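Local coordinates for putative glutathionylspermidine synthase (Methylobacillus flagellatus, PDB 3N6X), which is of unproven function but, as a circularly permuted ATP-grasp protein named for glutathionylspermidine synthase, probably joins an acid to an amine at the expense of ATP, at residues Glu175-Met180 against Glu186-Tyr191; Ser300-Arg303 against Thr308-Asn311. All coordinates share one frame; numbering follows the deposited sequence. Where two conformers were deposited one is given.

Contact 1: residues Glu175-Met180 against Glu186-Tyr191; sequences ENRKMM and ELFRRY
Phe188 reaches from helix 185-190 to the preceding helix 170-183 and places the far end of its ring against Arg177 and Met180. The two consecutive helices are joined by a short turn and make a corner within the circularly permuted ATP-grasp region. The ring is met at three neighbouring carbons. CE2 lies 3.5 Å from Arg177 CD, the last methylene before the guanidinium; CZ is 3.7 Å from CB of Met180, a selenomethionine; and CE1 is 3.6 Å from the carbonyl O of Met180. Both Met180 atoms come in at the ring edge, whereas Arg177 CD arrives obliquely. The guanidinium plane is turned 50° from the ring plane, so the two groups do not stack flat, and it is chiefly the aliphatic part of the arginine that packs on the phenylalanine.

Torsions explain this use of Arg177. CG stands anti to the backbone N (chi1 174°), and bends at chi2 and chi3 then fold the chain so that CD is offered to the ring. The polar end is held elsewhere: NE forms a salt bridge with Asp468 and NH1 donates to the carbonyl O of Ala194, which fixes the rotation of the guanidinium. NH1 also binds a glycerol, probably from the crystallisation liquor. Trp470 of strand 464-471 meets the Phe188 ring with the planes inclined at about 55°, and also touches Arg177, Met180 and Leu187, so the C-terminal strand packs into the corner between the helices. The backbones themselves stay apart, the closest CA atoms, those of Met180 and Leu187, being separated by 8.7 Å. At the end of the second helix, Tyr191 N still donates to Leu187 O, at 3.3 Å.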
loop_
_atom_site.group_PDB
_atom_site.type_symbol
_atom_site.label_atom_id
_atom_site.label_comp_id
_atom_site.label_asym_id
_atom_site.label_seq_id
_atom_site.Cartn_x
_atom_site.Cartn_y
_atom_site.Cartn_z
ATOM N N GLU A 175 1.955 -14.301 -4.800
ATOM C CA GLU A 175 1.776 -15.080 -6.033
ATOM C C GLU A 175 2.825 -14.801 -7.080
ATOM O O GLU A 175 3.170 -15.700 -7.841
ATOM C CB GLU A 175 0.356 -14.894 -6.616
ATOM C CG GLU A 175 -0.715 -15.675 -5.850
ATOM C CD GLU A 175 -0.415 -17.156 -5.628
ATOM O OE1 GLU A 175 -0.045 -17.851 -6.607
ATOM O OE2 GLU A 175 -0.517 -17.609 -4.466
ATOM N N ASN A 176 3.344 -13.567 -7.136
ATOM C CA ASN A 176 4.378 -13.239 -8.112
ATOM C C ASN A 176 5.660 -13.970 -7.796
ATOM O O ASN A 176 6.333 -14.428 -8.713
ATOM C CB ASN A 176 4.613 -11.730 -8.209
ATOM C CG ASN A 176 3.491 -10.990 -8.878
ATOM O OD1 ASN A 176 2.591 -11.586 -9.478
ATOM N ND2 ASN A 176 3.482 -9.672 -8.733
ATOM N N ARG A 177 5.967 -14.156 -6.498
ATOM C CA ARG A 177 7.157 -14.915 -6.101
ATOM C C ARG A 177 7.004 -16.395 -6.500
ATOM O O ARG A 177 7.923 -16.972 -7.094
ATOM C CB ARG A 177 7.435 -14.788 -4.588
ATOM C CG ARG A 177 8.589 -15.700 -4.106
ATOM C CD ARG A 177 9.926 -15.378 -4.803
ATOM N NE ARG A 177 10.200 -13.935 -4.812
ATOM C CZ ARG A 177 10.695 -13.266 -3.776
ATOM N NH1 ARG A 177 11.051 -13.909 -2.672
ATOM N NH2 ARG A 177 10.856 -11.958 -3.843
ATOM N N LYS A 178 5.836 -16.991 -6.167
ATOM C CA LYS A 178 5.495 -18.380 -6.463
ATOM C C LYS A 178 5.588 -18.653 -7.986
ATOM O O LYS A 178 6.145 -19.666 -8.387
ATOM C CB LYS A 178 4.087 -18.687 -5.921
ATOM C CG LYS A 178 3.752 -20.162 -5.849
ATOM C CD LYS A 178 2.301 -20.395 -5.401
ATOM C CE LYS A 178 1.758 -21.717 -5.902
ATOM N NZ LYS A 178 1.213 -22.551 -4.794
HETATM N N MSE A 179 5.135 -17.686 -8.814
HETATM C CA MSE A 179 5.170 -17.734 -10.286
HETATM C C MSE A 179 6.616 -17.756 -10.817
HETATM O O MSE A 179 6.935 -18.568 -11.692
HETATM C CB MSE A 179 4.393 -16.527 -10.865
HETATM C CG MSE A 179 4.486 -16.390 -12.392
HETATM SE SE MSE A 179 3.804 -17.976 -13.321
HETATM C CE MSE A 179 1.997 -17.550 -13.305
HETATM N N MSE A 180 7.487 -16.856 -10.284
HETATM C CA MSE A 180 8.896 -16.749 -10.674
HETATM C C MSE A 180 9.666 -18.013 -10.316
HETATM O O MSE A 180 10.522 -18.450 -11.090
HETATM C CB MSE A 180 9.558 -15.523 -10.006
HETATM C CG MSE A 180 9.103 -14.194 -10.593
HETATM SE SE MSE A 180 9.738 -13.830 -12.407
HETATM C CE MSE A 180 11.601 -13.805 -12.098
ATOM N N GLU A 186 16.226 -21.986 -11.501
ATOM C CA GLU A 186 17.670 -21.779 -11.682
ATOM C C GLU A 186 18.122 -20.327 -11.382
ATOM O O GLU A 186 19.249 -20.113 -10.938
ATOM C CB GLU A 186 18.122 -22.247 -13.086
ATOM C CG GLU A 186 17.661 -21.358 -14.241
ATOM C CD GLU A 186 16.248 -21.567 -14.770
ATOM O OE1 GLU A 186 15.488 -22.369 -14.177
ATOM O OE2 GLU A 186 15.904 -20.923 -15.786
ATOM N N LEU A 187 17.220 -19.344 -11.590
ATOM C CA LEU A 187 17.482 -17.922 -11.337
ATOM C C LEU A 187 17.616 -17.654 -9.830
ATOM O O LEU A 187 18.445 -16.846 -9.413
ATOM C CB LEU A 187 16.338 -17.090 -11.935
ATOM C CG LEU A 187 16.643 -15.687 -12.448
ATOM C CD1 LEU A 187 18.060 -15.552 -12.939
ATOM C CD2 LEU A 187 15.653 -15.294 -13.521
ATOM N N PHE A 188 16.845 -18.377 -9.023
ATOM C CA PHE A 188 16.881 -18.258 -7.569
ATOM C C PHE A 188 18.130 -18.909 -6.970
ATOM O O PHE A 188 18.453 -18.672 -5.798
ATOM C CB PHE A 188 15.587 -18.808 -6.946
ATOM C CG PHE A 188 14.409 -17.890 -7.173
ATOM C CD1 PHE A 188 13.695 -17.927 -8.371
ATOM C CD2 PHE A 188 14.056 -16.935 -6.224
ATOM C CE1 PHE A 188 12.626 -17.052 -8.595
ATOM C CE2 PHE A 188 12.985 -16.064 -6.448
ATOM C CZ PHE A 188 12.270 -16.134 -7.625
ATOM N N ARG A 189 18.844 -19.715 -7.780
ATOM C CA ARG A 189 20.099 -20.335 -7.365
ATOM C C ARG A 189 21.223 -19.293 -7.516
ATOM O O ARG A 189 22.132 -19.244 -6.688
ATOM C CB ARG A 189 20.386 -21.589 -8.223
ATOM C CG ARG A 189 21.576 -22.441 -7.748
ATOM C CD ARG A 189 21.836 -23.623 -8.686
ATOM N NE ARG A 189 22.128 -23.177 -10.051
ATOM C CZ ARG A 189 21.451 -23.567 -11.126
ATOM N NH1 ARG A 189 20.481 -24.466 -11.019
ATOM N NH2 ARG A 189 21.760 -23.082 -12.322
ATOM N N ARG A 190 21.123 -18.430 -8.559
ATOM C CA ARG A 190 22.106 -17.378 -8.875
ATOM C C ARG A 190 22.002 -16.129 -7.992
ATOM O O ARG A 190 22.986 -15.402 -7.867
ATOM C CB ARG A 190 22.028 -16.987 -10.356
ATOM C CG ARG A 190 22.214 -18.173 -11.310
ATOM C CD ARG A 190 21.899 -17.808 -12.744
ATOM N NE ARG A 190 23.070 -17.248 -13.416
ATOM C CZ ARG A 190 23.505 -17.641 -14.606
ATOM N NH1 ARG A 190 22.858 -18.586 -15.278
ATOM N NH2 ARG A 190 24.583 -17.087 -15.138
ATOM N N TYR A 191 20.807 -15.858 -7.403
ATOM C CA TYR A 191 20.598 -14.700 -6.521
ATOM C C TYR A 191 20.200 -15.127 -5.103
ATOM O O TYR A 191 19.336 -16.002 -4.941
ATOM C CB TYR A 191 19.523 -13.771 -7.082
ATOM C CG TYR A 191 20.005 -12.841 -8.166
ATOM C CD1 TYR A 191 20.524 -11.587 -7.855
ATOM C CD2 TYR A 191 19.845 -13.165 -9.511
ATOM C CE1 TYR A 191 20.931 -10.705 -8.851
ATOM C CE2 TYR A 191 20.231 -12.282 -10.519
ATOM C CZ TYR A 191 20.776 -11.052 -10.183
ATOM O OH TYR A 191 21.158 -10.178 -11.171
#

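Contact 2: residues Ser300-Arg303 against Thr308-Asn311; sequences SVYR and TLAN. With SO4 (sulfate ion), chain C.
The face of the Tyr302 ring receives the side chain of Leu309 where helix 298-303 lies against strand 308-310, the last two elements of a beta-alpha-beta unit that starts with strand 268-275. Leu309 CB sits over the centre of the tyrosine ring, 4.0 Å from the centroid and 7° off the ring normal, a CH-pi contact. The leucine then runs across the same face towards the root of the ring, bringing CD1 to 3.7 Å from Tyr302 CD2, so the two side chains cross at a slant. Further along the ring, Tyr302 CE1 approaches Leu309 N at 3.5 Å, and the CA of Thr308 meets Tyr302 CD1 obliquely. A chi1 of 178° turns the tyrosine ring out from the helix, CG lying beside its own carbonyl carbon, and lays the ring on the strand.

The hydroxyl end is tied down through water: a single molecule lies 2.7 Å from Tyr302 OH and donates to Leu309 O at 2.8 Å. The same leucine thus meets the phenol twice, by its side chain over the face and by its carbonyl through the bridge. A serine in place of Tyr302 would probably leave Leu309 CB and CD1 without the ring they pack on and the bridging water without its phenolic partner. Val136 and Ala312 also touch Tyr302, while the strand is fixed to its parallel neighbour by backbone hydrogen bonds that pair Thr308 and Ala310 with residues of strand 268-275.

Elsewhere on the helix, Ser300 and Arg303 hold a sulfate, probably from the crystallisation liquor. Ser300 OG donates to sulfate O4 at 2.9 Å. Arg303 meets the ion with the edge of its guanidinium, its NE-H pointing almost straight at sulfate O1 over 3.0 Å, at 169°.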
loop_
_atom_site.group_PDB
_atom_site.type_symbol
_atom_site.label_atom_id
_atom_site.label_comp_id
_atom_site.label_asym_id
_atom_site.label_seq_id
_atom_site.Cartn_x
_atom_site.Cartn_y
_atom_site.Cartn_z
ATOM N N SER A 300 -19.109 -0.326 20.219
ATOM C CA SER A 300 -19.209 -0.267 21.688
ATOM C C SER A 300 -18.300 -1.305 22.391
ATOM O O SER A 300 -17.680 -0.980 23.407
ATOM C CB SER A 300 -20.661 -0.442 22.133
ATOM O OG SER A 300 -20.762 -0.577 23.543
ATOM N N VAL A 301 -18.233 -2.549 21.857
ATOM C CA VAL A 301 -17.373 -3.621 22.418
ATOM C C VAL A 301 -15.885 -3.215 22.301
ATOM O O VAL A 301 -15.103 -3.417 23.232
ATOM C CB VAL A 301 -17.647 -5.001 21.728
ATOM C CG1 VAL A 301 -16.779 -6.102 22.321
ATOM C CG2 VAL A 301 -19.119 -5.374 21.828
ATOM N N TYR A 302 -15.513 -2.662 21.153
ATOM C CA TYR A 302 -14.165 -2.202 20.866
ATOM C C TYR A 302 -13.793 -1.033 21.789
ATOM O O TYR A 302 -12.744 -1.070 22.429
ATOM C CB TYR A 302 -14.062 -1.798 19.382
ATOM C CG TYR A 302 -12.710 -1.257 18.969
ATOM C CD1 TYR A 302 -11.531 -1.933 19.303
ATOM C CD2 TYR A 302 -12.607 -0.129 18.155
ATOM C CE1 TYR A 302 -10.288 -1.470 18.879
ATOM C CE2 TYR A 302 -11.371 0.321 17.695
ATOM C CZ TYR A 302 -10.213 -0.347 18.065
ATOM O OH TYR A 302 -9.002 0.094 17.615
ATOM N N ARG A 303 -14.689 -0.025 21.900
ATOM C CA ARG A 303 -14.480 1.142 22.771
ATOM C C ARG A 303 -14.355 0.734 24.242
ATOM O O ARG A 303 -13.641 1.400 24.988
ATOM C CB ARG A 303 -15.630 2.157 22.606
ATOM C CG ARG A 303 -15.568 2.995 21.315
ATOM C CD ARG A 303 -16.804 3.883 21.122
ATOM N NE ARG A 303 -17.340 4.393 22.394
ATOM C CZ ARG A 303 -16.904 5.491 23.009
ATOM N NH1 ARG A 303 -15.933 6.219 22.476
ATOM N NH2 ARG A 303 -17.426 5.856 24.170
ATOM N N THR A 308 -10.543 -6.466 19.795
ATOM C CA THR A 308 -9.582 -5.640 19.073
ATOM C C THR A 308 -9.948 -5.630 17.598
ATOM O O THR A 308 -10.171 -6.691 17.018
ATOM C CB THR A 308 -8.144 -6.155 19.253
ATOM O OG1 THR A 308 -7.800 -6.097 20.629
ATOM C CG2 THR A 308 -7.125 -5.328 18.446
ATOM N N LEU A 309 -9.999 -4.429 16.991
ATOM C CA LEU A 309 -10.193 -4.255 15.549
ATOM C C LEU A 309 -8.870 -3.859 14.934
ATOM O O LEU A 309 -8.139 -3.046 15.502
ATOM C CB LEU A 309 -11.269 -3.189 15.241
ATOM C CG LEU A 309 -12.705 -3.500 15.750
ATOM C CD1 LEU A 309 -13.660 -2.393 15.385
ATOM C CD2 LEU A 309 -13.213 -4.825 15.210
ATOM N N ALA A 310 -8.521 -4.484 13.825
ATOM C CA ALA A 310 -7.265 -4.218 13.140
ATOM C C ALA A 310 -7.513 -4.163 11.637
ATOM O O ALA A 310 -8.001 -5.130 11.085
ATOM C CB ALA A 310 -6.251 -5.306 13.469
ATOM N N ASN A 311 -7.269 -3.013 10.979
ATOM C CA ASN A 311 -6.759 -1.782 11.604
ATOM C C ASN A 311 -7.832 -1.115 12.476
ATOM O O ASN A 311 -9.030 -1.396 12.330
ATOM C CB ASN A 311 -6.263 -0.808 10.535
ATOM C CG ASN A 311 -4.994 -1.248 9.836
ATOM O OD1 ASN A 311 -4.352 -2.238 10.198
ATOM N ND2 ASN A 311 -4.572 -0.486 8.855
HETATM S S SO4 C . -20.455 3.035 24.518
HETATM O O1 SO4 C . -19.612 2.644 23.381
HETATM O O2 SO4 C . -19.608 3.393 25.669
HETATM O O3 SO4 C . -21.280 4.195 24.137
HETATM O O4 SO4 C . -21.334 1.903 24.897
HETATM O O HOH W 1 -7.099 -1.794 17.721
#

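Contact 1 closes before contact 2 opens along the chain, and the two lie far apart, with centres 39 Å from each other and nearest atoms about 20 Å apart. Both sit well away from the centre of the chain, at 23 and 22 Å, yet inside the same circularly permuted ATP-grasp region. Contact 1 joins helices 170-183 and 185-190 beside strand 464-471, which belongs to one mixed sheet; contact 2 sets helix 298-303 on strand 308-310 of another mixed sheet. They therefore share no helix, strand or sheet, and represent independent local packing, each between elements close in sequence, in separate regions of the fold.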